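Local coordinates for putative ABC-transporter ATP-binding protein (Alicyclobacillus acidocaldarius, PDB 1Z47) that probably binds and hydrolyses ATP as the nucleotide-binding subunit of a putative ABC-type sulfate importer, at residues R254-G259 with V274-E279; S278-V283 with W350-R355. All blocks are in the same frame, centred on the assembly; numbering follows the deposited sequence.

Contact 1: residues R254-G259 with V274-E279; sequences RAVQNG and VSEGSE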
ATOM      1  N   ARG B 254      14.693   5.863 -25.306  1.00 26.48           N
ATOM      2  CA  ARG B 254      14.698   5.596 -26.739  1.00 32.34           C
ATOM      3  C   ARG B 254      15.377   6.799 -27.341  1.00 30.11           C
ATOM      4  O   ARG B 254      15.322   7.893 -26.778  1.00 32.44           O
ATOM      5  CB  ARG B 254      13.271   5.467 -27.338  1.00 33.68           C
ATOM      6  CG  ARG B 254      12.507   4.203 -26.963  1.00 32.90           C
ATOM      7  CD  ARG B 254      13.075   2.939 -27.537  1.00 32.45           C
ATOM      8  NE  ARG B 254      12.235   1.781 -27.224  1.00 32.96           N
ATOM      9  CZ  ARG B 254      12.363   1.007 -26.137  1.00 33.60           C
ATOM     10  NH1 ARG B 254      13.300   1.251 -25.229  1.00 31.59           N
ATOM     11  NH2 ARG B 254      11.566  -0.039 -25.974  1.00 36.39           N
ATOM     12  N   ALA B 255      16.048   6.598 -28.474  1.00 34.22           N
ATOM     13  CA  ALA B 255      16.720   7.706 -29.156  1.00 32.58           C
ATOM     14  C   ALA B 255      15.809   8.077 -30.318  1.00 31.61           C
ATOM     15  O   ALA B 255      15.239   7.201 -30.963  1.00 34.44           O
ATOM     16  CB  ALA B 255      18.107   7.266 -29.693  1.00 30.29           C
ATOM     17  N   VAL B 256      15.678   9.360 -30.590  1.00 28.53           N
ATOM     18  CA  VAL B 256      14.822   9.799 -31.678  1.00 32.89           C
ATOM     19  C   VAL B 256      15.532   9.704 -33.039  1.00 36.16           C
ATOM     20  O   VAL B 256      16.674  10.137 -33.170  1.00 31.55           O
ATOM     21  CB  VAL B 256      14.419  11.254 -31.462  1.00 30.27           C
ATOM     22  CG1 VAL B 256      13.552  11.728 -32.605  1.00 31.60           C
ATOM     23  CG2 VAL B 256      13.733  11.397 -30.112  1.00 33.52           C
ATOM     24  N   GLN B 257      14.869   9.115 -34.034  1.00 34.43           N
ATOM     25  CA  GLN B 257      15.433   9.040 -35.386  1.00 34.66           C
ATOM     26  C   GLN B 257      14.244   9.127 -36.350  1.00 34.69           C
ATOM     27  O   GLN B 257      13.220   8.460 -36.145  1.00 35.23           O
ATOM     28  CB  GLN B 257      16.220   7.739 -35.576  1.00 34.78           C
ATOM     29  CG  GLN B 257      17.179   7.774 -36.776  1.00 44.15           C
ATOM     30  CD  GLN B 257      18.116   6.565 -36.807  1.00 46.30           C
ATOM     31  OE1 GLN B 257      17.946   5.634 -36.031  1.00 46.04           O
ATOM     32  NE2 GLN B 257      19.096   6.579 -37.707  1.00 40.87           N
ATOM     33  N   ASN B 258      14.365   9.981 -37.363  1.00 37.89           N
ATOM     34  CA  ASN B 258      13.296  10.199 -38.344  1.00 35.71           C
ATOM     35  C   ASN B 258      12.014  10.668 -37.652  1.00 36.93           C
ATOM     36  O   ASN B 258      10.903  10.239 -38.016  1.00 28.80           O
ATOM     37  CB  ASN B 258      13.031   8.906 -39.130  1.00 39.14           C
ATOM     38  CG  ASN B 258      14.281   8.355 -39.764  1.00 42.36           C
ATOM     39  OD1 ASN B 258      15.051   9.097 -40.379  1.00 45.48           O
ATOM     40  ND2 ASN B 258      14.503   7.041 -39.619  1.00 47.09           N
ATOM     41  N   GLY B 259      12.183  11.536 -36.646  1.00 31.79           N
ATOM     42  CA  GLY B 259      11.062  12.078 -35.886  1.00 36.11           C
ATOM     43  C   GLY B 259      10.186  11.090 -35.108  1.00 34.34           C
ATOM     44  O   GLY B 259       9.023  11.373 -34.833  1.00 36.68           O
ATOM     45  N   VAL B 274      11.726  18.117 -30.302  1.00 44.27           N
ATOM     46  CA  VAL B 274      12.763  17.254 -29.781  1.00 40.75           C
ATOM     47  C   VAL B 274      13.661  16.987 -30.982  1.00 38.35           C
ATOM     48  O   VAL B 274      13.184  16.527 -32.035  1.00 35.70           O
ATOM     49  CB  VAL B 274      12.202  15.931 -29.289  1.00 43.47           C
ATOM     50  CG1 VAL B 274      13.340  15.118 -28.643  1.00 43.10           C
ATOM     51  CG2 VAL B 274      11.042  16.177 -28.327  1.00 40.28           C
ATOM     52  N   SER B 275      14.949  17.252 -30.816  1.00 37.33           N
ATOM     53  CA  SER B 275      15.928  17.070 -31.895  1.00 38.53           C
ATOM     54  C   SER B 275      16.273  15.641 -32.276  1.00 38.13           C
ATOM     55  O   SER B 275      16.218  14.724 -31.442  1.00 36.45           O
ATOM     56  CB  SER B 275      17.231  17.777 -31.525  1.00 38.99           C
ATOM     57  OG  SER B 275      16.982  19.126 -31.205  1.00 45.96           O
ATOM     58  N   GLU B 276      16.637  15.451 -33.549  1.00 36.01           N
ATOM     59  CA  GLU B 276      17.062  14.134 -34.021  1.00 36.27           C
ATOM     60  C   GLU B 276      18.260  13.721 -33.155  1.00 30.83           C
ATOM     61  O   GLU B 276      19.093  14.561 -32.822  1.00 29.52           O
ATOM     62  CB  GLU B 276      17.523  14.210 -35.489  1.00 36.70           C
ATOM     63  CG  GLU B 276      16.391  14.245 -36.501  1.00 41.53           C
ATOM     64  CD  GLU B 276      15.624  12.935 -36.539  1.00 47.45           C
ATOM     65  OE1 GLU B 276      16.167  11.949 -37.096  1.00 45.19           O
ATOM     66  OE2 GLU B 276      14.492  12.893 -35.997  1.00 39.90           O
ATOM     67  N   GLY B 277      18.338  12.443 -32.796  1.00 34.75           N
ATOM     68  CA  GLY B 277      19.469  11.961 -32.010  1.00 33.23           C
ATOM     69  C   GLY B 277      19.423  12.158 -30.504  1.00 32.36           C
ATOM     70  O   GLY B 277      20.240  11.596 -29.778  1.00 29.73           O
ATOM     71  N   SER B 278      18.489  12.952 -30.018  1.00 34.21           N
ATOM     72  CA  SER B 278      18.375  13.166 -28.574  1.00 33.90           C
ATOM     73  C   SER B 278      17.660  11.986 -27.931  1.00 32.56           C
ATOM     74  O   SER B 278      16.904  11.280 -28.593  1.00 34.59           O
ATOM     75  CB  SER B 278      17.564  14.415 -28.306  1.00 33.25           C
ATOM     76  OG  SER B 278      16.213  14.151 -28.660  1.00 42.51           O
ATOM     77  N   GLU B 279      17.864  11.774 -26.631  1.00 31.73           N
ATOM     78  CA  GLU B 279      17.202  10.653 -25.957  1.00 30.18           C
ATOM     79  C   GLU B 279      15.945  11.121 -25.217  1.00 30.57           C
ATOM     80  O   GLU B 279      15.902  12.253 -24.715  1.00 29.81           O
ATOM     81  CB  GLU B 279      18.168  10.000 -24.964  1.00 32.29           C
ATOM     82  CG  GLU B 279      19.390   9.382 -25.636  1.00 32.00           C
ATOM     83  CD  GLU B 279      20.343   8.749 -24.648  1.00 39.68           C
ATOM     84  OE1 GLU B 279      20.514   9.307 -23.546  1.00 41.39           O
ATOM     85  OE2 GLU B 279      20.929   7.701 -24.973  1.00 43.77           O
TER
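The carboxylate of Glu276 reaches across to the backbone of the loop at Asn258 and Gly259 and takes one N-H on each oxygen. Asn258 N bonds OE1 at 2.7 Å, on the syn lone pair, while Gly259 N meets OE2 at 2.8 Å, also from the syn side but 26° out of the carboxylate plane. Two neighbouring amides thus fix the rotation of the group. The chain gets there by bending at chi2 (-67°), which folds the carboxylate back across Val256, the two side chains crossing at about a right angle with CG1 of Val256 3.7 Å from OE2 of Glu276.

Val256 is the buried residue of the contact. Its CG1 stands anti to the backbone N (chi1 179°), leaving CG2 to turn toward Val274, whose CG1 it meets at 4.0 Å; Val270 and Ile261 also touch Val256. Its backbone is held at both ends: N donates to Ser278 O at 3.0 Å, nearly straight, and O accepts from Gly277 N at 2.9 Å. Ser278 in turn sends both OG and N to Ser275 O, bracing the turn from within.

Beyond the antiparallel pairing of Ala255 with Glu279, the arrangement is that of a type II beta turn at the surface, Ser275 to Ser278, with glycine at its third position, leading into the central strand 279-284 of the small sheet in the region assigned to the CysA C-terminal regulatory domain.

Contact 2: residues S278-V283 with W350-R355; sequences SEVAVV and WFIFPR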
ATOM      1  N   SER B 278      18.489  12.952 -30.018  1.00 34.21           N
ATOM      2  CA  SER B 278      18.375  13.166 -28.574  1.00 33.90           C
ATOM      3  C   SER B 278      17.660  11.986 -27.931  1.00 32.56           C
ATOM      4  O   SER B 278      16.904  11.280 -28.593  1.00 34.59           O
ATOM      5  CB  SER B 278      17.564  14.415 -28.306  1.00 33.25           C
ATOM      6  OG  SER B 278      16.213  14.151 -28.660  1.00 42.51           O
ATOM      7  N   GLU B 279      17.864  11.774 -26.631  1.00 31.73           N
ATOM      8  CA  GLU B 279      17.202  10.653 -25.957  1.00 30.18           C
ATOM      9  C   GLU B 279      15.945  11.121 -25.217  1.00 30.57           C
ATOM     10  O   GLU B 279      15.902  12.253 -24.715  1.00 29.81           O
ATOM     11  CB  GLU B 279      18.168  10.000 -24.964  1.00 32.29           C
ATOM     12  CG  GLU B 279      19.390   9.382 -25.636  1.00 32.00           C
ATOM     13  CD  GLU B 279      20.343   8.749 -24.648  1.00 39.68           C
ATOM     14  OE1 GLU B 279      20.514   9.307 -23.546  1.00 41.39           O
ATOM     15  OE2 GLU B 279      20.929   7.701 -24.973  1.00 43.77           O
ATOM     16  N   VAL B 280      14.921  10.269 -25.181  1.00 30.47           N
ATOM     17  CA  VAL B 280      13.678  10.603 -24.462  1.00 30.06           C
ATOM     18  C   VAL B 280      13.321   9.399 -23.615  1.00 32.54           C
ATOM     19  O   VAL B 280      13.832   8.282 -23.842  1.00 30.66           O
ATOM     20  CB  VAL B 280      12.456  10.814 -25.413  1.00 28.27           C
ATOM     21  CG1 VAL B 280      12.670  11.988 -26.324  1.00 27.67           C
ATOM     22  CG2 VAL B 280      12.236   9.555 -26.250  1.00 36.67           C
ATOM     23  N   ALA B 281      12.441   9.634 -22.640  1.00 31.17           N
ATOM     24  CA  ALA B 281      11.932   8.564 -21.796  1.00 30.93           C
ATOM     25  C   ALA B 281      10.527   8.319 -22.332  1.00 28.36           C
ATOM     26  O   ALA B 281       9.751   9.253 -22.492  1.00 32.71           O
ATOM     27  CB  ALA B 281      11.845   9.010 -20.306  1.00 24.83           C
ATOM     28  N   VAL B 282      10.217   7.078 -22.643  1.00 31.90           N
ATOM     29  CA  VAL B 282       8.874   6.755 -23.092  1.00 36.17           C
ATOM     30  C   VAL B 282       8.217   6.203 -21.817  1.00 32.87           C
ATOM     31  O   VAL B 282       8.803   5.356 -21.131  1.00 33.14           O
ATOM     32  CB  VAL B 282       8.872   5.653 -24.154  1.00 36.53           C
ATOM     33  CG1 VAL B 282       7.525   5.617 -24.864  1.00 41.04           C
ATOM     34  CG2 VAL B 282       9.999   5.874 -25.106  1.00 48.49           C
ATOM     35  N   VAL B 283       7.032   6.703 -21.490  1.00 34.71           N
ATOM     36  CA  VAL B 283       6.312   6.227 -20.304  1.00 37.03           C
ATOM     37  C   VAL B 283       5.006   5.567 -20.758  1.00 34.49           C
ATOM     38  O   VAL B 283       4.178   6.199 -21.408  1.00 35.04           O
ATOM     39  CB  VAL B 283       6.032   7.400 -19.335  1.00 33.08           C
ATOM     40  CG1 VAL B 283       5.322   6.902 -18.068  1.00 35.33           C
ATOM     41  CG2 VAL B 283       7.346   8.041 -18.932  1.00 30.03           C
ATOM     42  N   TRP B 350       0.603   6.662 -24.219  1.00 35.93           N
ATOM     43  CA  TRP B 350       1.963   6.874 -23.717  1.00 39.04           C
ATOM     44  C   TRP B 350       2.273   8.340 -23.506  1.00 41.09           C
ATOM     45  O   TRP B 350       1.517   9.237 -23.920  1.00 36.94           O
ATOM     46  CB  TRP B 350       2.981   6.298 -24.721  1.00 42.48           C
ATOM     47  CG  TRP B 350       2.911   6.945 -26.102  1.00 46.07           C
ATOM     48  CD1 TRP B 350       3.542   8.088 -26.510  1.00 46.62           C
ATOM     49  CD2 TRP B 350       2.076   6.538 -27.203  1.00 47.15           C
ATOM     50  NE1 TRP B 350       3.150   8.418 -27.795  1.00 43.43           N
ATOM     51  CE2 TRP B 350       2.251   7.485 -28.237  1.00 48.56           C
ATOM     52  CE3 TRP B 350       1.194   5.469 -27.409  1.00 51.24           C
ATOM     53  CZ2 TRP B 350       1.570   7.396 -29.463  1.00 49.71           C
ATOM     54  CZ3 TRP B 350       0.516   5.383 -28.629  1.00 51.55           C
ATOM     55  CH2 TRP B 350       0.712   6.344 -29.635  1.00 46.95           C
ATOM     56  N   PHE B 351       3.408   8.575 -22.848  1.00 38.22           N
ATOM     57  CA  PHE B 351       3.918   9.911 -22.601  1.00 35.56           C
ATOM     58  C   PHE B 351       5.354   9.825 -23.138  1.00 36.15           C
ATOM     59  O   PHE B 351       5.944   8.738 -23.198  1.00 37.71           O
ATOM     60  CB  PHE B 351       4.015  10.230 -21.099  1.00 39.98           C
ATOM     61  CG  PHE B 351       2.688  10.243 -20.378  1.00 40.90           C
ATOM     62  CD1 PHE B 351       2.521   9.505 -19.206  1.00 39.48           C
ATOM     63  CD2 PHE B 351       1.629  11.028 -20.843  1.00 41.66           C
ATOM     64  CE1 PHE B 351       1.300   9.548 -18.492  1.00 43.39           C
ATOM     65  CE2 PHE B 351       0.411  11.081 -20.146  1.00 43.71           C
ATOM     66  CZ  PHE B 351       0.250  10.337 -18.963  1.00 43.05           C
ATOM     67  N   ILE B 352       5.901  10.965 -23.514  1.00 36.56           N
ATOM     68  CA  ILE B 352       7.284  11.028 -23.997  1.00 38.84           C
ATOM     69  C   ILE B 352       7.895  12.295 -23.412  1.00 37.30           C
ATOM     70  O   ILE B 352       7.373  13.397 -23.587  1.00 40.82           O
ATOM     71  CB  ILE B 352       7.366  11.068 -25.548  1.00 34.33           C
ATOM     72  CG1 ILE B 352       6.795   9.773 -26.116  1.00 35.99           C
ATOM     73  CG2 ILE B 352       8.853  11.199 -26.005  1.00 34.54           C
ATOM     74  CD1 ILE B 352       6.853   9.662 -27.625  1.00 37.33           C
ATOM     75  N   PHE B 353       8.980  12.134 -22.668  1.00 33.88           N
ATOM     76  CA  PHE B 353       9.657  13.280 -22.074  1.00 30.10           C
ATOM     77  C   PHE B 353      11.129  13.219 -22.459  1.00 32.32           C
ATOM     78  O   PHE B 353      11.700  12.144 -22.562  1.00 32.63           O
ATOM     79  CB  PHE B 353       9.605  13.258 -20.547  1.00 35.40           C
ATOM     80  CG  PHE B 353       8.245  13.503 -19.965  1.00 35.88           C
ATOM     81  CD1 PHE B 353       7.386  12.447 -19.716  1.00 38.05           C
ATOM     82  CD2 PHE B 353       7.853  14.791 -19.616  1.00 37.18           C
ATOM     83  CE1 PHE B 353       6.146  12.667 -19.118  1.00 35.54           C
ATOM     84  CE2 PHE B 353       6.617  15.029 -19.020  1.00 39.08           C
ATOM     85  CZ  PHE B 353       5.764  13.962 -18.770  1.00 36.76           C
ATOM     86  N   PRO B 354      11.752  14.382 -22.650  1.00 32.70           N
ATOM     87  CA  PRO B 354      13.161  14.519 -23.015  1.00 39.77           C
ATOM     88  C   PRO B 354      13.997  14.072 -21.833  1.00 43.41           C
ATOM     89  O   PRO B 354      13.683  14.434 -20.693  1.00 41.94           O
ATOM     90  CB  PRO B 354      13.336  16.018 -23.232  1.00 39.07           C
ATOM     91  CG  PRO B 354      11.915  16.548 -23.385  1.00 42.86           C
ATOM     92  CD  PRO B 354      11.142  15.706 -22.432  1.00 40.59           C
ATOM     93  N   ARG B 355      15.033  13.280 -22.107  1.00 42.99           N
ATOM     94  CA  ARG B 355      15.967  12.841 -21.075  1.00 49.38           C
ATOM     95  C   ARG B 355      16.834  14.055 -20.705  1.00 53.62           C
ATOM     96  O   ARG B 355      17.304  14.103 -19.549  1.00 57.26           O
ATOM     97  CB  ARG B 355      16.863  11.710 -21.590  1.00 45.87           C
ATOM     98  CG  ARG B 355      16.238  10.337 -21.529  1.00 42.27           C
ATOM     99  CD  ARG B 355      15.964   9.923 -20.097  1.00 43.04           C
ATOM    100  NE  ARG B 355      15.500   8.545 -20.010  1.00 46.44           N
ATOM    101  CZ  ARG B 355      15.014   7.994 -18.898  1.00 45.86           C
ATOM    102  NH1 ARG B 355      14.926   8.707 -17.780  1.00 40.20           N
ATOM    103  NH2 ARG B 355      14.619   6.730 -18.903  1.00 40.04           N
ATOM    104  OXT ARG B 355      17.044  14.943 -21.578  1.00 54.30           O
TER
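Ala281 N gives its hydrogen to Phe353 O at 2.6 Å, the shortest polar bond between the two strands and a nearly straight one. Phe353 N returns a bond to Ala281 O, and Val283 and Phe351 form the second such hydrogen-bonded pair. In that pair the two bonds differ: Val283 N approaches from 36° above the carbonyl plane of Phe351, whereas Phe351 N lies in the carbonyl plane of Val283. A last bond, from Arg355 N to Glu279 O, carries the ladder to the C-terminal residue.

The side chains divide between the two faces. On one, Ile352 CG2 lies 3.7 Å from Val280 CB, and Val282 stands across from Ile352 in a non-hydrogen-bonded pair. On the other, Val283 presents its CG1 to the edge of the Phe351 ring, in the ring plane and 4.0 Å from CD1, while its CG2 lies near the edge of the Phe353 ring. Arg355 folds back over this face: a bend at chi2 (-64°) lays the guanidinium flat against Ala281, whose CB sits 3.6 Å above the plane and over its centre. The Ala281 methyl makes a van der Waals contact with the face of the guanidinium, and NH2 has a weak hydrogen bond to Thr253 OG1.

Strand 279-284 is the middle of a three-stranded antiparallel sheet, with strand 250-255 on its other edge. Helix 240-245 packs on the face of Ala281, Val283 and Phe353 through Leu240 and Ala243, and Ile261 of strand 260-262 touches Val280, Val282 and Ile352 on the reverse.

From the N terminus, the chain passes the ATP-binding region and enters strand 250-255, whose end starts contact 1. That contact closes a short loop holding strands 260-262 and 267-269. The chain then runs directly into strand 279-284, and the two contacts share residues 278-279, of which Glu279 touches partners in both. Contact 2 closes a much longer excursion, which contains the five-stranded antiparallel sheet, by bringing the C-terminal strand 351-354 back. Two strands close in sequence are thus joined by a third from the C terminus. The two loops follow one another, neither enclosing the other. Between the contacts, Arg254 O probably accepts a hydrogen bond from Val280 N, while Arg254 packs against Val282.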